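Local coordinates for protein putative ABC transporter (Thermobispora bispora, PDB 4PE6) that probably binds a carbohydrate or related polyol acid in the cleft between its two lobes, as an ABC-transporter solute-binding protein, at residues F112-I116 and S158-A162; A121-S127 and K282-I288. All blocks are in the same frame, centred on the assembly; numbering follows the deposited sequence.

Interaction 1 of 2, residues F112-I116 and S158-A162. With LTH ((2R,3S)-2,3,4-trihydroxybutanoic acid), chain C.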
loop_
_atom_site.group_PDB
_atom_site.type_symbol
_atom_site.label_atom_id
_atom_site.label_comp_id
_atom_site.label_asym_id
_atom_site.label_seq_id
_atom_site.Cartn_x
_atom_site.Cartn_y
_atom_site.Cartn_z
ATOM N N PHE A 112 -3.708 8.204 -6.453
ATOM C CA PHE A 112 -2.495 7.638 -5.890
ATOM C C PHE A 112 -2.700 6.235 -5.358
ATOM O O PHE A 112 -3.828 5.810 -5.123
ATOM C CB PHE A 112 -1.831 8.550 -4.840
ATOM C CG PHE A 112 -2.576 8.624 -3.549
ATOM C CD1 PHE A 112 -3.657 9.469 -3.425
ATOM C CD2 PHE A 112 -2.225 7.820 -2.481
ATOM C CE1 PHE A 112 -4.358 9.559 -2.221
ATOM C CE2 PHE A 112 -2.922 7.886 -1.298
ATOM C CZ PHE A 112 -3.987 8.744 -1.168
ATOM N N ASP A 113 -1.593 5.520 -5.200
ATOM C CA ASP A 113 -1.582 4.128 -4.775
ATOM C C ASP A 113 -2.503 3.279 -5.635
ATOM O O ASP A 113 -3.179 2.364 -5.141
ATOM C CB ASP A 113 -1.984 4.031 -3.293
ATOM C CG ASP A 113 -1.848 2.625 -2.737
ATOM O OD1 ASP A 113 -0.813 1.995 -3.003
ATOM O OD2 ASP A 113 -2.783 2.155 -2.028
ATOM N N SER A 114 -2.519 3.599 -6.929
ATOM C CA SER A 114 -3.308 2.901 -7.930
ATOM C C SER A 114 -2.980 3.493 -9.296
ATOM O O SER A 114 -2.515 4.635 -9.394
ATOM C CB SER A 114 -4.801 3.051 -7.695
ATOM O OG SER A 114 -5.271 2.098 -6.741
ATOM N N ALA A 115 -3.262 2.707 -10.326
ATOM C CA ALA A 115 -3.190 3.149 -11.715
ATOM C C ALA A 115 -4.533 2.843 -12.355
ATOM O O ALA A 115 -4.931 1.682 -12.426
ATOM C CB ALA A 115 -2.108 2.386 -12.437
ATOM N N ILE A 116 -5.229 3.856 -12.825
ATOM C CA ILE A 116 -6.504 3.636 -13.496
ATOM C C ILE A 116 -6.570 4.495 -14.735
ATOM O O ILE A 116 -5.819 5.452 -14.878
ATOM C CB ILE A 116 -7.723 3.956 -12.592
ATOM C CG1 ILE A 116 -7.774 5.443 -12.213
ATOM C CG2 ILE A 116 -7.683 3.109 -11.337
ATOM C CD1 ILE A 116 -8.843 5.768 -11.180
ATOM N N SER A 158 -9.764 -3.638 -5.415
ATOM C CA SER A 158 -8.857 -2.577 -5.876
ATOM C C SER A 158 -7.989 -2.996 -7.091
ATOM O O SER A 158 -7.758 -4.178 -7.347
ATOM C CB SER A 158 -7.966 -2.069 -4.733
ATOM O OG SER A 158 -6.968 -3.016 -4.399
ATOM N N GLN A 159 -7.521 -2.008 -7.838
ATOM C CA GLN A 159 -6.647 -2.283 -8.999
ATOM C C GLN A 159 -5.291 -2.907 -8.608
ATOM O O GLN A 159 -4.865 -3.899 -9.213
ATOM C CB GLN A 159 -6.475 -1.020 -9.847
ATOM C CG GLN A 159 -5.486 -1.144 -11.009
ATOM C CD GLN A 159 -4.060 -0.828 -10.621
ATOM O OE1 GLN A 159 -3.792 -0.108 -9.647
ATOM N NE2 GLN A 159 -3.127 -1.381 -11.365
ATOM N N PRO A 160 -4.604 -2.351 -7.605
ATOM C CA PRO A 160 -3.355 -2.995 -7.243
ATOM C C PRO A 160 -3.509 -4.444 -6.818
ATOM O O PRO A 160 -2.684 -5.271 -7.184
ATOM C CB PRO A 160 -2.825 -2.139 -6.072
ATOM C CG PRO A 160 -3.464 -0.811 -6.263
ATOM C CD PRO A 160 -4.822 -1.112 -6.844
ATOM N N GLU A 161 -4.545 -4.762 -6.047
ATOM C CA GLU A 161 -4.735 -6.140 -5.617
ATOM C C GLU A 161 -4.928 -7.059 -6.810
ATOM O O GLU A 161 -4.362 -8.155 -6.868
ATOM C CB GLU A 161 -5.922 -6.289 -4.675
ATOM C CG GLU A 161 -5.965 -7.660 -4.005
ATOM C CD GLU A 161 -6.482 -8.781 -4.890
ATOM O OE1 GLU A 161 -7.358 -8.510 -5.755
ATOM O OE2 GLU A 161 -6.033 -9.939 -4.675
ATOM N N ALA A 162 -5.712 -6.615 -7.779
ATOM C CA ALA A 162 -5.978 -7.471 -8.904
ATOM C C ALA A 162 -4.673 -7.742 -9.668
ATOM O O ALA A 162 -4.416 -8.874 -10.079
ATOM C CB ALA A 162 -7.052 -6.870 -9.808
HETATM O O1 LTH C . -2.060 -2.305 1.794
HETATM C C1 LTH C . -2.865 -1.480 1.223
HETATM O O LTH C . -3.972 -1.108 1.666
HETATM C C2 LTH C . -2.402 -0.801 -0.089
HETATM O O2 LTH C . -3.442 0.054 -0.628
HETATM C C3 LTH C . -2.049 -1.814 -1.157
HETATM O O3 LTH C . -3.178 -2.640 -1.433
HETATM C C4 LTH C . -1.664 -1.064 -2.448
HETATM O O4 LTH C . -0.450 -0.330 -2.138
HETATM O O HOH W 1 -7.852 0.771 -6.883
#
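Q159 and P160, at the start of helix 159-173, meet the loop D113-A115 beside the bound trihydroxybutanoic acid. Just before them S158 takes the N-cap position: its OG accepts a weak bond from E161 N, 3.4 Å, and is also bonded to V155 O. Q159 sends CG anti to its backbone N (chi1 175°) and bends at the next bond, which carries the amide across to A115. OE1 accepts from A115 N, 2.9 Å; the bond is straight (171°), but the N-H comes down from above the amide plane rather than onto a lone pair. Water 1 forms a second link, accepting from Q159 N and donating to S114 OG. P160 then turns its ring toward the loop, with CD against S114 OG at 3.2 Å and CG against D113 O at 3.4 Å. S114 OG donates to D113 O, 2.6 Å, so this hydroxyl gives one bond and accepts another from the water. P160 CB also packs on C4 of the ligand, 4.0 Å away, while D113 OD1 and OD2 accept hydrogen bonds from its O4 and O2, at 2.5 and 2.6 Å. The contact thus bridges the two lobes of a periplasmic binding protein, joining the loop after strand 108-112 to the helix after strand 147-153, with F128 of helix 128-142 touching D113, Q159 and P160.

Interaction 2 of 2, residues A121-S127 and K282-I288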
loop_
_atom_site.group_PDB
_atom_site.type_symbol
_atom_site.label_atom_id
_atom_site.label_comp_id
_atom_site.label_asym_id
_atom_site.label_seq_id
_atom_site.Cartn_x
_atom_site.Cartn_y
_atom_site.Cartn_z
ATOM N N ALA A 121 -6.831 12.670 -14.809
ATOM C CA ALA A 121 -6.111 12.557 -13.539
ATOM C C ALA A 121 -4.640 12.290 -13.758
ATOM O O ALA A 121 -4.235 11.730 -14.794
ATOM C CB ALA A 121 -6.709 11.439 -12.701
ATOM N N TYR A 122 -3.844 12.675 -12.775
ATOM C CA TYR A 122 -2.450 12.287 -12.682
ATOM C C TYR A 122 -2.315 11.066 -11.771
ATOM O O TYR A 122 -2.897 11.020 -10.677
ATOM C CB TYR A 122 -1.626 13.456 -12.125
ATOM C CG TYR A 122 -1.565 14.642 -13.076
ATOM C CD1 TYR A 122 -2.605 15.555 -13.154
ATOM C CD2 TYR A 122 -0.463 14.823 -13.938
ATOM C CE1 TYR A 122 -2.569 16.622 -14.038
ATOM C CE2 TYR A 122 -0.409 15.896 -14.806
ATOM C CZ TYR A 122 -1.454 16.789 -14.850
ATOM O OH TYR A 122 -1.386 17.846 -15.734
ATOM N N ILE A 123 -1.562 10.075 -12.231
ATOM C CA ILE A 123 -1.340 8.840 -11.484
ATOM C C ILE A 123 0.034 8.840 -10.763
ATOM O O ILE A 123 1.097 9.039 -11.388
ATOM C CB ILE A 123 -1.432 7.610 -12.404
ATOM C CG1 ILE A 123 -2.892 7.217 -12.717
ATOM C CG2 ILE A 123 -0.799 6.396 -11.722
ATOM C CD1 ILE A 123 -3.821 8.326 -13.163
ATOM N N LEU A 124 0.007 8.561 -9.461
ATOM C CA LEU A 124 1.218 8.408 -8.673
ATOM C C LEU A 124 1.096 7.102 -7.917
ATOM O O LEU A 124 0.263 6.972 -7.033
ATOM C CB LEU A 124 1.397 9.570 -7.701
ATOM C CG LEU A 124 2.780 9.634 -7.032
ATOM C CD1 LEU A 124 3.068 11.070 -6.633
ATOM C CD2 LEU A 124 2.917 8.698 -5.813
ATOM N N GLN A 125 1.920 6.139 -8.286
ATOM C CA GLN A 125 1.774 4.773 -7.807
ATOM C C GLN A 125 3.088 4.212 -7.294
ATOM O O GLN A 125 4.096 4.919 -7.221
ATOM C CB GLN A 125 1.187 3.906 -8.935
ATOM C CG GLN A 125 2.149 3.666 -10.099
ATOM C CD GLN A 125 1.576 2.690 -11.085
ATOM O OE1 GLN A 125 1.105 3.084 -12.131
ATOM N NE2 GLN A 125 1.562 1.406 -10.729
ATOM N N ASN A 126 3.069 2.944 -6.922
ATOM C CA ASN A 126 4.266 2.166 -6.711
ATOM C C ASN A 126 4.211 1.005 -7.688
ATOM O O ASN A 126 3.146 0.693 -8.251
ATOM C CB ASN A 126 4.319 1.573 -5.281
ATOM C CG ASN A 126 4.755 2.561 -4.185
ATOM O OD1 ASN A 126 4.855 2.156 -3.016
ATOM N ND2 ASN A 126 4.950 3.833 -4.515
ATOM N N SER A 127 5.328 0.308 -7.843
ATOM C CA SER A 127 5.318 -0.949 -8.635
ATOM C C SER A 127 4.708 -2.104 -7.836
ATOM O O SER A 127 5.382 -2.779 -7.061
ATOM C CB SER A 127 6.700 -1.354 -9.107
ATOM O OG SER A 127 6.623 -2.607 -9.767
ATOM N N LYS A 282 1.839 12.334 -16.515
ATOM C CA LYS A 282 0.530 11.781 -16.189
ATOM C C LYS A 282 0.644 10.496 -15.376
ATOM O O LYS A 282 -0.307 10.116 -14.684
ATOM C CB LYS A 282 -0.290 11.473 -17.460
ATOM C CG LYS A 282 -0.636 12.675 -18.334
ATOM C CD LYS A 282 -1.600 13.664 -17.677
ATOM C CE LYS A 282 -3.038 13.158 -17.707
ATOM N NZ LYS A 282 -4.003 14.204 -17.268
ATOM N N GLN A 283 1.773 9.804 -15.521
ATOM C CA GLN A 283 2.019 8.562 -14.787
ATOM C C GLN A 283 3.371 8.656 -14.098
ATOM O O GLN A 283 4.372 8.966 -14.729
ATOM C CB GLN A 283 1.955 7.354 -15.724
ATOM C CG GLN A 283 1.924 6.015 -14.980
ATOM C CD GLN A 283 3.277 5.615 -14.406
ATOM O OE1 GLN A 283 4.317 5.887 -15.002
ATOM N NE2 GLN A 283 3.265 4.978 -13.234
HETATM N N MSE A 284 3.387 8.401 -12.796
HETATM C CA MSE A 284 4.615 8.466 -12.009
HETATM C C MSE A 284 4.724 7.237 -11.140
HETATM O O MSE A 284 3.829 6.935 -10.341
HETATM C CB MSE A 284 4.635 9.719 -11.134
HETATM C CG MSE A 284 4.507 11.034 -11.889
HETATM SE SE MSE A 284 4.255 12.557 -10.652
HETATM C CE MSE A 284 2.309 12.519 -10.948
ATOM N N THR A 285 5.820 6.514 -11.278
ATOM C CA THR A 285 6.107 5.397 -10.379
ATOM C C THR A 285 7.094 5.789 -9.291
ATOM O O THR A 285 8.248 6.133 -9.553
ATOM C CB THR A 285 6.584 4.155 -11.148
ATOM O OG1 THR A 285 5.513 3.700 -11.982
ATOM C CG2 THR A 285 6.938 3.045 -10.203
ATOM N N PHE A 286 6.614 5.744 -8.055
ATOM C CA PHE A 286 7.435 5.977 -6.884
ATOM C C PHE A 286 7.819 4.618 -6.243
ATOM O O PHE A 286 7.243 3.576 -6.596
ATOM C CB PHE A 286 6.675 6.871 -5.883
ATOM C CG PHE A 286 6.850 8.348 -6.127
ATOM C CD1 PHE A 286 6.507 8.914 -7.338
ATOM C CD2 PHE A 286 7.356 9.172 -5.130
ATOM C CE1 PHE A 286 6.673 10.272 -7.576
ATOM C CE2 PHE A 286 7.524 10.534 -5.354
ATOM C CZ PHE A 286 7.196 11.088 -6.583
ATOM N N PRO A 287 8.785 4.621 -5.313
ATOM C CA PRO A 287 9.346 3.374 -4.805
ATOM C C PRO A 287 8.573 2.725 -3.675
ATOM O O PRO A 287 8.102 3.399 -2.752
ATOM C CB PRO A 287 10.732 3.792 -4.287
ATOM C CG PRO A 287 10.546 5.225 -3.888
ATOM C CD PRO A 287 9.618 5.782 -4.932
ATOM N N ILE A 288 8.522 1.397 -3.728
ATOM C CA ILE A 288 7.993 0.592 -2.627
ATOM C C ILE A 288 8.974 0.610 -1.431
ATOM O O ILE A 288 10.034 1.242 -1.498
ATOM C CB ILE A 288 7.761 -0.863 -3.077
ATOM C CG1 ILE A 288 9.079 -1.496 -3.556
ATOM C CG2 ILE A 288 6.679 -0.943 -4.160
ATOM C CD1 ILE A 288 8.991 -2.999 -3.773
HETATM O O HOH W 2 6.719 5.662 -2.861
HETATM O O HOH W 3 7.850 0.975 -7.075
#
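Q125 places CG between its backbone N and carbonyl carbon (chi1 70°) and runs on extended, whereas Q283 has CG anti to its N and bends at the next bond; the two amides thereby meet with their planes 75° apart. Q283 NE2 donates to Q125 OE1, 3.1 Å, from above the carbonyl plane, and to T285 OG1, while Q125 NE2 donates to O of the next residue, N126, 3.0 Å. An alanine here, in place of Q125, would probably leave Q283 NE2 with T285 OG1 alone of these two acceptors, and N126 O without this amide donor. Beneath these side chains the strands run parallel: I123 N donates to K282 O, selenomethionine M284 N to I123 O, Q125 N to M284 O and F286 N to Q125 O, at 2.8 to 2.9 Å. N126 ND2 also reaches Q125 O, from the opposite face to F286 N, while N126 OD1 accepts from D260 N. On the other side of the sheet L124 CD1 lies over the F286 ring, 4.2 Å from its centroid. K282 curls back so that NZ lies over one face of the Y122 ring, 4.4 Å from its centroid, a cation-pi contact, and bonds P119 O as well. In the sheet, strand 122-126 lies between strands 108-112 and 283-290, the latter flanked in turn by antiparallel strand 255-258; helices 263-275 and 315-327 pack over L124 and F286.

The two contacts adjoin in the middle of the fold: D113 N is probably hydrogen-bonded to L124 O at 3.0 Å, so the loop of interaction 1 starts beside the strand of interaction 2, and A115 CB packs against Q125 OE1. Interaction 1 is small and buried, formed by side chains meeting a loop backbone across the cleft, with one direct bond, one water and the ligand between the lobes. Interaction 2 is larger and lies within the sheet, where a regular backbone ladder does the joining; its L124 and F286 side is buried under helices, while K282 and Q283 are exposed. The N126 side chain, toward the C-terminal end of strand 122-126, is about 6 Å from the ligand.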